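Extracellular solute-binding protein (Conexibacter woesei, PDB 4P98) probably serves as the extracellular solute-binding lipoprotein of an ABC transporter, capturing its solute outside the cell membrane for uptake. Local coordinates at residues G129-D132 and G133-G137; L271-N275 and R276-L280; E112-P115 and P116-G120. All coordinates share one frame; numbering follows the deposited sequence. Where two conformers were deposited one is given.

Contact 1 (G129-D132 and G133-G137); sequences GYLD and GFVAG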
ATOM      1  N   GLY A 129       3.711   0.352   7.977  1.00 18.29           N
ATOM      2  CA  GLY A 129       4.381  -0.398   9.027  1.00 19.58           C
ATOM      3  C   GLY A 129       3.710  -0.200  10.373  1.00 19.88           C
ATOM      4  O   GLY A 129       3.419  -1.167  11.081  1.00 16.69           O
ATOM      5  N   TYR A 130       3.436   1.062  10.705  1.00 19.01           N
ATOM      6  CA  TYR A 130       2.812   1.388  11.983  1.00 18.93           C
ATOM      7  C   TYR A 130       1.478   0.663  12.173  1.00 16.36           C
ATOM      8  O   TYR A 130       1.234   0.109  13.234  1.00 20.45           O
ATOM      9  CB  TYR A 130       2.646   2.899  12.153  1.00 18.23           C
ATOM     10  CG  TYR A 130       2.322   3.301  13.574  1.00 17.75           C
ATOM     11  CD1 TYR A 130       3.337   3.599  14.475  1.00 18.73           C
ATOM     12  CD2 TYR A 130       1.006   3.360  14.016  1.00 19.85           C
ATOM     13  CE1 TYR A 130       3.051   3.973  15.775  1.00 21.84           C
ATOM     14  CE2 TYR A 130       0.707   3.740  15.325  1.00 19.89           C
ATOM     15  CZ  TYR A 130       1.732   4.043  16.194  1.00 20.01           C
ATOM     16  OH  TYR A 130       1.457   4.394  17.499  1.00 23.19           O
ATOM     17  N   LEU A 131       0.630   0.644  11.149  1.00 15.83           N
ATOM     18  CA  LEU A 131      -0.651  -0.034  11.252  1.00 17.01           C
ATOM     19  C   LEU A 131      -0.487  -1.553  11.427  1.00 20.46           C
ATOM     20  O   LEU A 131      -1.212  -2.179  12.207  1.00 17.33           O
ATOM     21  CB  LEU A 131      -1.530   0.283  10.045  1.00 16.90           C
ATOM     22  CG  LEU A 131      -2.909  -0.357  10.029  1.00 16.68           C
ATOM     23  CD1 LEU A 131      -3.703   0.010  11.286  1.00 19.44           C
ATOM     24  CD2 LEU A 131      -3.654   0.030   8.776  1.00 17.22           C
ATOM     25  N   ASP A 132       0.458  -2.149  10.714  1.00 21.11           N
ATOM     26  CA  ASP A 132       0.736  -3.582  10.891  1.00 22.40           C
ATOM     27  C   ASP A 132       1.143  -3.905  12.319  1.00 18.31           C
ATOM     28  O   ASP A 132       0.622  -4.852  12.929  1.00 22.09           O
ATOM     29  CB  ASP A 132       1.869  -4.036   9.970  1.00 24.50           C
ATOM     30  CG  ASP A 132       1.499  -3.985   8.533  1.00 27.99           C
ATOM     31  OD1 ASP A 132       0.310  -4.163   8.201  1.00 31.94           O
ATOM     32  OD2 ASP A 132       2.425  -3.780   7.721  1.00 43.24           O
ATOM     33  N   GLY A 133       2.077  -3.119  12.847  1.00 17.10           N
ATOM     34  CA  GLY A 133       2.582  -3.294  14.197  1.00 18.36           C
ATOM     35  C   GLY A 133       1.511  -3.054  15.249  1.00 21.66           C
ATOM     36  O   GLY A 133       1.435  -3.773  16.248  1.00 20.01           O
ATOM     37  N   PHE A 134       0.675  -2.048  15.016  1.00 22.67           N
ATOM     38  CA  PHE A 134      -0.435  -1.763  15.912  1.00 21.36           C
ATOM     39  C   PHE A 134      -1.455  -2.902  15.943  1.00 21.43           C
ATOM     40  O   PHE A 134      -1.946  -3.257  17.012  1.00 22.01           O
ATOM     41  CB  PHE A 134      -1.115  -0.453  15.526  1.00 21.65           C
ATOM     42  CG  PHE A 134      -2.201  -0.040  16.477  1.00 20.62           C
ATOM     43  CD1 PHE A 134      -3.507  -0.427  16.263  1.00 22.91           C
ATOM     44  CD2 PHE A 134      -1.902   0.726  17.594  1.00 23.46           C
ATOM     45  CE1 PHE A 134      -4.514  -0.051  17.151  1.00 24.70           C
ATOM     46  CE2 PHE A 134      -2.898   1.104  18.485  1.00 22.93           C
ATOM     47  CZ  PHE A 134      -4.201   0.716  18.257  1.00 22.96           C
ATOM     48  N   VAL A 135      -1.775  -3.468  14.781  1.00 21.32           N
ATOM     49  CA  VAL A 135      -2.663  -4.625  14.715  1.00 20.97           C
ATOM     50  C   VAL A 135      -2.029  -5.805  15.443  1.00 24.23           C
ATOM     51  O   VAL A 135      -2.713  -6.510  16.203  1.00 22.54           O
ATOM     52  CB  VAL A 135      -3.038  -5.016  13.262  1.00 21.89           C
ATOM     53  CG1 VAL A 135      -3.728  -6.368  13.206  1.00 20.92           C
ATOM     54  CG2 VAL A 135      -3.945  -3.977  12.632  1.00 22.99           C
ATOM     55  N   ALA A 136      -0.729  -6.016  15.228  1.00 21.07           N
ATOM     56  CA  ALA A 136      -0.006  -7.087  15.909  1.00 22.28           C
ATOM     57  C   ALA A 136      -0.082  -6.947  17.433  1.00 24.01           C
ATOM     58  O   ALA A 136      -0.253  -7.931  18.146  1.00 24.87           O
ATOM     59  CB  ALA A 136       1.448  -7.120  15.463  1.00 21.90           C
ATOM     60  N   GLY A 137       0.054  -5.724  17.923  1.00 23.50           N
ATOM     61  CA  GLY A 137       0.009  -5.462  19.352  1.00 23.45           C
ATOM     62  C   GLY A 137      -1.390  -5.481  19.945  1.00 21.73           C
ATOM     63  O   GLY A 137      -1.538  -5.475  21.158  1.00 23.66           O
TER
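Leu131 O takes the backbone N-H of Val135 at 2.9 Å between Leu131 O and Val135 N, and the side chain of Val135 leans on the same oxygen. Val135 CG2 lies 3.3 Å from Leu131 O. The valine is turned with CG1 anti to its own N (chi1 169°), which leaves CG2 beside the N and over the preceding turn. From there CG2 also meets the methyl CD1 of Leu131, with 4.2 Å between Val135 CG2 and Leu131 CD1. This is the usual i to i+4 contact along one face of an alpha helix.

Three more bonds of the same kind run beside it. Gly133 N bonds to Gly129 O with an N-H...O angle of 169°. Phe134 N reaches Tyr130 O at 2.9 Å, and Ala136 N reaches Asp132 O at the same 2.9 Å. The N-H of each of the four residues from Gly133 to Ala136 is thus satisfied inside the helix. CB of Phe134 sits 3.3 Å from Tyr130 O. Its ring leads away from the preceding turn.

The residues that touch are all buried, because helix 125-137 is covered on several sides. Tyr130 and Phe134 pack on helix 154-170 and on Leu301 of helix 294-307. Leu131 and Val135 meet Val298 and Leu294 of that second helix. The helix follows strand 118-123 of the six-stranded sheet, yet Asp132, Val135 and Ala136 face Ile226 of the five-stranded one, consistent with the two-lobed fold of solute-binding proteins.

Contact 2 (L271-N275 and R276-L280); sequences LALGN and RGIVL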
ATOM      1  N   LEU A 271      -2.198  10.229   1.224  1.00 12.25           N
ATOM      2  CA  LEU A 271      -2.988   9.085   1.663  1.00 12.91           C
ATOM      3  C   LEU A 271      -2.375   8.599   2.959  1.00 12.19           C
ATOM      4  O   LEU A 271      -1.215   8.204   2.983  1.00 12.16           O
ATOM      5  CB  LEU A 271      -3.015   7.980   0.602  1.00 13.76           C
ATOM      6  CG  LEU A 271      -4.102   8.100  -0.470  1.00 14.59           C
ATOM      7  CD1 LEU A 271      -3.883   9.316  -1.358  1.00 14.49           C
ATOM      8  CD2 LEU A 271      -4.137   6.822  -1.297  1.00 14.70           C
ATOM      9  N   ALA A 272      -3.138   8.658   4.045  1.00 12.41           N
ATOM     10  CA  ALA A 272      -2.594   8.391   5.378  1.00 13.26           C
ATOM     11  C   ALA A 272      -3.605   7.708   6.296  1.00 13.14           C
ATOM     12  O   ALA A 272      -4.775   7.574   5.956  1.00 13.84           O
ATOM     13  CB  ALA A 272      -2.112   9.698   6.011  1.00 13.50           C
ATOM     14  N   LEU A 273      -3.141   7.273   7.471  1.00 13.76           N
ATOM     15  CA  LEU A 273      -4.027   6.606   8.427  1.00 16.74           C
ATOM     16  C   LEU A 273      -5.114   7.551   8.897  1.00 17.45           C
ATOM     17  O   LEU A 273      -6.285   7.176   8.956  1.00 16.10           O
ATOM     18  CB  LEU A 273      -3.240   6.099   9.630  1.00 18.82           C
ATOM     19  CG  LEU A 273      -2.294   4.932   9.356  1.00 20.32           C
ATOM     20  CD1 LEU A 273      -1.288   4.794  10.484  1.00 21.52           C
ATOM     21  CD2 LEU A 273      -3.088   3.654   9.168  1.00 20.88           C
ATOM     22  N   GLY A 274      -4.717   8.788   9.181  1.00 17.41           N
ATOM     23  CA  GLY A 274      -5.631   9.817   9.659  1.00 17.56           C
ATOM     24  C   GLY A 274      -6.815  10.121   8.763  1.00 16.89           C
ATOM     25  O   GLY A 274      -7.889  10.408   9.254  1.00 19.81           O
ATOM     26  N   ASN A 275      -6.623  10.066   7.449  1.00 16.32           N
ATOM     27  CA  ASN A 275      -7.702  10.344   6.483  1.00 16.08           C
ATOM     28  C   ASN A 275      -8.268   9.110   5.756  1.00 14.89           C
ATOM     29  O   ASN A 275      -9.002   9.253   4.776  1.00 17.03           O
ATOM     30  CB  ASN A 275      -7.237  11.398   5.459  1.00 16.86           C
ATOM     31  CG  ASN A 275      -5.967  10.984   4.716  1.00 17.17           C
ATOM     32  OD1 ASN A 275      -5.742   9.818   4.465  1.00 15.43           O
ATOM     33  ND2 ASN A 275      -5.131  11.955   4.382  1.00 18.65           N
ATOM     34  N   ARG A 276      -7.931   7.909   6.234  1.00 15.56           N
ATOM     35  CA  ARG A 276      -8.407   6.636   5.637  1.00 19.76           C
ATOM     36  C   ARG A 276      -7.914   6.408   4.188  1.00 17.79           C
ATOM     37  O   ARG A 276      -8.510   5.648   3.417  1.00 15.98           O
ATOM     38  CB  ARG A 276      -9.932   6.489   5.793  1.00 23.74           C
ATOM     39  CG  ARG A 276     -10.367   6.557   7.266  1.00 29.83           C
ATOM     40  CD  ARG A 276     -11.834   6.188   7.498  1.00 34.56           C
ATOM     41  NE  ARG A 276     -12.250   5.059   6.666  1.00 38.18           N
ATOM     42  CZ  ARG A 276     -12.126   3.767   6.979  1.00 44.85           C
ATOM     43  NH1 ARG A 276     -11.605   3.376   8.144  1.00 51.65           N
ATOM     44  NH2 ARG A 276     -12.530   2.849   6.105  1.00 48.15           N
ATOM     45  N   GLY A 277      -6.789   7.043   3.850  1.00 17.03           N
ATOM     46  CA  GLY A 277      -6.075   6.752   2.611  1.00 15.94           C
ATOM     47  C   GLY A 277      -5.327   5.439   2.759  1.00 14.38           C
ATOM     48  O   GLY A 277      -5.084   4.757   1.770  1.00 14.07           O
ATOM     49  N   ILE A 278      -4.936   5.128   3.993  1.00 13.95           N
ATOM     50  CA  ILE A 278      -4.401   3.826   4.383  1.00 14.89           C
ATOM     51  C   ILE A 278      -5.431   3.159   5.293  1.00 17.32           C
ATOM     52  O   ILE A 278      -5.831   3.734   6.308  1.00 16.65           O
ATOM     53  CB  ILE A 278      -3.067   3.945   5.141  1.00 15.05           C
ATOM     54  CG1 ILE A 278      -1.988   4.520   4.218  1.00 15.91           C
ATOM     55  CG2 ILE A 278      -2.642   2.585   5.691  1.00 15.91           C
ATOM     56  CD1 ILE A 278      -0.691   4.880   4.920  1.00 17.20           C
ATOM     57  N   VAL A 279      -5.841   1.948   4.927  1.00 16.56           N
ATOM     58  CA  VAL A 279      -6.854   1.192   5.674  1.00 17.48           C
ATOM     59  C   VAL A 279      -6.477  -0.284   5.736  1.00 17.56           C
ATOM     60  O   VAL A 279      -5.521  -0.705   5.094  1.00 14.69           O
ATOM     61  CB  VAL A 279      -8.243   1.297   5.013  1.00 18.88           C
ATOM     62  CG1 VAL A 279      -8.746   2.737   5.030  1.00 21.29           C
ATOM     63  CG2 VAL A 279      -8.224   0.768   3.581  1.00 19.84           C
ATOM     64  N   LEU A 280      -7.238  -1.054   6.509  1.00 19.16           N
ATOM     65  CA  LEU A 280      -7.096  -2.507   6.538  1.00 20.05           C
ATOM     66  C   LEU A 280      -7.950  -3.174   5.483  1.00 19.18           C
ATOM     67  O   LEU A 280      -9.028  -2.705   5.158  1.00 18.63           O
ATOM     68  CB  LEU A 280      -7.508  -3.058   7.905  1.00 21.77           C
ATOM     69  CG  LEU A 280      -6.627  -2.687   9.092  1.00 20.13           C
ATOM     70  CD1 LEU A 280      -7.197  -3.322  10.342  1.00 23.49           C
ATOM     71  CD2 LEU A 280      -5.178  -3.084   8.899  1.00 19.61           C
TER
HETATM   72  O   HOH W   1      -7.265   4.418   8.494  1.00 26.82           O
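Leu273 and Ile278 cross at an angle, methyl against methyl, with 3.7 Å between Leu273 CD2 and Ile278 CG2. CB of Ile278 points back toward residues 271-273. CG1 is anti to the carbonyl carbon (chi1 -65°), which leaves CG2 anti to the backbone N and turned to Leu273. The other branch of Ile278 goes the other way: CD1 lies 3.9 Å from Leu271 O and over the CA of Ala272. Leu271 lies alongside Gly277, its CD2 near the glycine carbonyl oxygen.

Between these apolar groups the chain reverses through a type I beta turn, Leu273 to Arg276, in the loop that follows strand 268-271. Arg276 N bonds to Leu273 O, approaching from above the carbonyl plane. Ala272 O receives Ile278 N at 3.1 Å, also from above its plane, and a weak bond from Gly277 N.

The amide of Asn275 ties the loop from the side. Asn275 OD1 accepts two N-H groups: Ala272 N at 2.9 Å and Gly277 N at 3.0 Å, the latter in the carbonyl plane. The side chain reaches back because CG stands between the backbone N and the carbonyl carbon (chi1 57°). ND2 of Asn275 bonds to Val270 O, which fixes the rotation of the amide. A water bridges Leu273 O and Ile278 O, at 2.7 Å from the latter oxygen. Val279 CG1 sits above one face of the Arg276 guanidinium, toward its rim. NH1 of Arg276 makes a long, weak ion pair with Asp299. Leu273 N bonds to Gln127 OE1 on helix 125-137.

Contact 3 (E112-P115 and P116-G120); sequences ERLP and PNVDG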
ATOM      1  N   GLU A 112       5.381  20.405  -5.723  0.50 23.53           N
ATOM      2  CA  GLU A 112       6.097  21.529  -6.354  0.50 26.79           C
ATOM      3  C   GLU A 112       6.061  21.504  -7.882  0.50 25.39           C
ATOM      4  O   GLU A 112       5.980  22.541  -8.532  0.50 26.92           O
ATOM      5  CB  GLU A 112       7.591  21.470  -5.973  0.50 29.27           C
ATOM      6  CG  GLU A 112       7.993  21.988  -4.601  0.50 32.59           C
ATOM      7  CD  GLU A 112       9.248  21.300  -4.084  0.50 34.84           C
ATOM      8  OE1 GLU A 112       9.867  20.537  -4.858  0.50 37.70           O
ATOM      9  OE2 GLU A 112       9.619  21.512  -2.912  0.50 36.56           O
ATOM     10  N   ARG A 113       6.129  20.300  -8.433  1.00 22.28           N
ATOM     11  CA  ARG A 113       6.494  20.060  -9.832  1.00 25.05           C
ATOM     12  C   ARG A 113       5.297  19.753 -10.737  1.00 24.35           C
ATOM     13  O   ARG A 113       5.473  19.318 -11.869  1.00 24.81           O
ATOM     14  CB  ARG A 113       7.522  18.922  -9.874  1.00 28.03           C
ATOM     15  CG  ARG A 113       8.697  19.152  -8.918  1.00 32.00           C
ATOM     16  CD  ARG A 113       9.625  17.955  -8.835  1.00 35.57           C
ATOM     17  NE  ARG A 113       9.957  17.538 -10.189  1.00 39.89           N
ATOM     18  CZ  ARG A 113       9.699  16.348 -10.725  1.00 37.98           C
ATOM     19  NH1 ARG A 113       9.145  15.370 -10.006  1.00 34.20           N
ATOM     20  NH2 ARG A 113      10.035  16.130 -11.998  1.00 38.68           N
ATOM     21  N   LEU A 114       4.086  19.995 -10.247  1.00 21.08           N
ATOM     22  CA  LEU A 114       2.869  19.670 -10.993  1.00 19.39           C
ATOM     23  C   LEU A 114       2.519  20.724 -12.038  1.00 20.28           C
ATOM     24  O   LEU A 114       2.290  21.881 -11.687  1.00 22.78           O
ATOM     25  CB  LEU A 114       1.681  19.536 -10.030  1.00 18.24           C
ATOM     26  CG  LEU A 114       1.760  18.420  -8.993  1.00 17.69           C
ATOM     27  CD1 LEU A 114       0.564  18.468  -8.047  1.00 18.30           C
ATOM     28  CD2 LEU A 114       1.822  17.061  -9.670  1.00 18.59           C
ATOM     29  N   PRO A 115       2.448  20.327 -13.324  1.00 19.43           N
ATOM     30  CA  PRO A 115       1.824  21.211 -14.300  1.00 20.80           C
ATOM     31  C   PRO A 115       0.349  21.469 -13.948  1.00 20.73           C
ATOM     32  O   PRO A 115      -0.225  20.739 -13.128  1.00 20.65           O
ATOM     33  CB  PRO A 115       1.950  20.433 -15.624  1.00 20.92           C
ATOM     34  CG  PRO A 115       3.040  19.428 -15.411  1.00 20.82           C
ATOM     35  CD  PRO A 115       2.967  19.090 -13.942  1.00 20.43           C
ATOM     36  N   PRO A 116      -0.272  22.488 -14.558  1.00 22.34           N
ATOM     37  CA  PRO A 116      -1.657  22.855 -14.224  1.00 20.64           C
ATOM     38  C   PRO A 116      -2.681  21.755 -14.442  1.00 16.76           C
ATOM     39  O   PRO A 116      -3.783  21.841 -13.910  1.00 17.08           O
ATOM     40  CB  PRO A 116      -1.963  24.023 -15.175  1.00 23.65           C
ATOM     41  CG  PRO A 116      -0.632  24.539 -15.609  1.00 24.17           C
ATOM     42  CD  PRO A 116       0.273  23.342 -15.632  1.00 23.80           C
ATOM     43  N   ASN A 117      -2.338  20.746 -15.240  1.00 14.92           N
ATOM     44  CA  ASN A 117      -3.256  19.661 -15.543  1.00 15.42           C
ATOM     45  C   ASN A 117      -2.895  18.327 -14.899  1.00 13.46           C
ATOM     46  O   ASN A 117      -3.377  17.281 -15.344  1.00 13.21           O
ATOM     47  CB  ASN A 117      -3.422  19.488 -17.066  1.00 15.25           C
ATOM     48  CG  ASN A 117      -2.120  19.144 -17.781  1.00 14.81           C
ATOM     49  OD1 ASN A 117      -1.024  19.447 -17.299  1.00 14.41           O
ATOM     50  ND2 ASN A 117      -2.241  18.547 -18.968  1.00 14.45           N
ATOM     51  N   VAL A 118      -2.086  18.359 -13.841  1.00 12.67           N
ATOM     52  CA  VAL A 118      -1.710  17.139 -13.147  1.00 13.32           C
ATOM     53  C   VAL A 118      -2.053  17.240 -11.662  1.00 12.68           C
ATOM     54  O   VAL A 118      -1.750  18.242 -11.029  1.00 13.87           O
ATOM     55  CB  VAL A 118      -0.195  16.842 -13.292  1.00 13.72           C
ATOM     56  CG1 VAL A 118       0.130  15.478 -12.715  1.00 13.86           C
ATOM     57  CG2 VAL A 118       0.246  16.941 -14.756  1.00 13.67           C
ATOM     58  N   ASP A 119      -2.708  16.210 -11.135  1.00 11.69           N
ATOM     59  CA  ASP A 119      -2.869  16.015  -9.691  1.00 11.53           C
ATOM     60  C   ASP A 119      -1.824  14.995  -9.220  1.00 11.85           C
ATOM     61  O   ASP A 119      -1.504  14.027  -9.928  1.00 12.32           O
ATOM     62  CB  ASP A 119      -4.274  15.471  -9.362  1.00 12.11           C
ATOM     63  CG  ASP A 119      -5.392  16.513  -9.460  1.00 11.98           C
ATOM     64  OD1 ASP A 119      -5.138  17.715  -9.726  1.00 11.25           O
ATOM     65  OD2 ASP A 119      -6.565  16.101  -9.239  1.00 11.85           O
ATOM     66  N   GLY A 120      -1.293  15.202  -8.019  1.00 12.14           N
ATOM     67  CA  GLY A 120      -0.308  14.307  -7.439  1.00 12.04           C
ATOM     68  C   GLY A 120      -0.725  13.722  -6.103  1.00 12.82           C
ATOM     69  O   GLY A 120      -1.606  14.263  -5.417  1.00 12.47           O
TER
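Val118 stands with CG1 anti to its backbone N (chi1 -173°), which sends its two methyls to Leu114, just before the turn, and to Pro115, its first residue. CG1 meets CD2 of Leu114, with 3.8 Å between Val118 CG1 and Leu114 CD2. Val118 CG2 lies against the ring of Pro115, 3.6 Å from Pro115 CD. The valine lies across both partners. Leu114 has CG anti to its carbonyl carbon (chi1 -63°) and extends along the strand start, where its CD1 comes 3.8 Å from Gly120 N.

A type I beta turn from Pro115 to Val118 leads into strand 118-123 of the six-stranded parallel sheet. It is closed by Val118 N to Pro115 O at 3.1 Å, the donor standing above the carbonyl plane. Pro116 occupies the second position of the turn, and the short approach of its CD to Pro115 CB comes with the Pro-Pro peptide bond.

Asn117 OD1 rests 3.6 Å from Pro115 CB, while ND2 of Asn117 bonds to Val100 O and Ala94 O. Pro115 and Val118 also touch Leu91 of helix 84-94, which covers the apolar side of the turn.

How the contacts relate
Contacts 1 and 2 meet directly, though their centres are 13 Å apart. CD2 of Leu131 lies 3.5 Å from Leu280 CD2 and 3.7 Å from Leu273 CD2, and it also packs on Ile278. The loop 271-280 is thus seated on helix 125-137 by apolar contact. Contact 3 touches neither: its nearest atoms are about 20 Å from those of contact 1 and about 7 Å from those of contact 2. Its link to contact 1 is through the chain: strand 118-123, which begins at contact 3, is followed by helix 125-137. Strand 268-271, which leads into contact 2, is the neighbour of strand 118-123 in the six-stranded sheet.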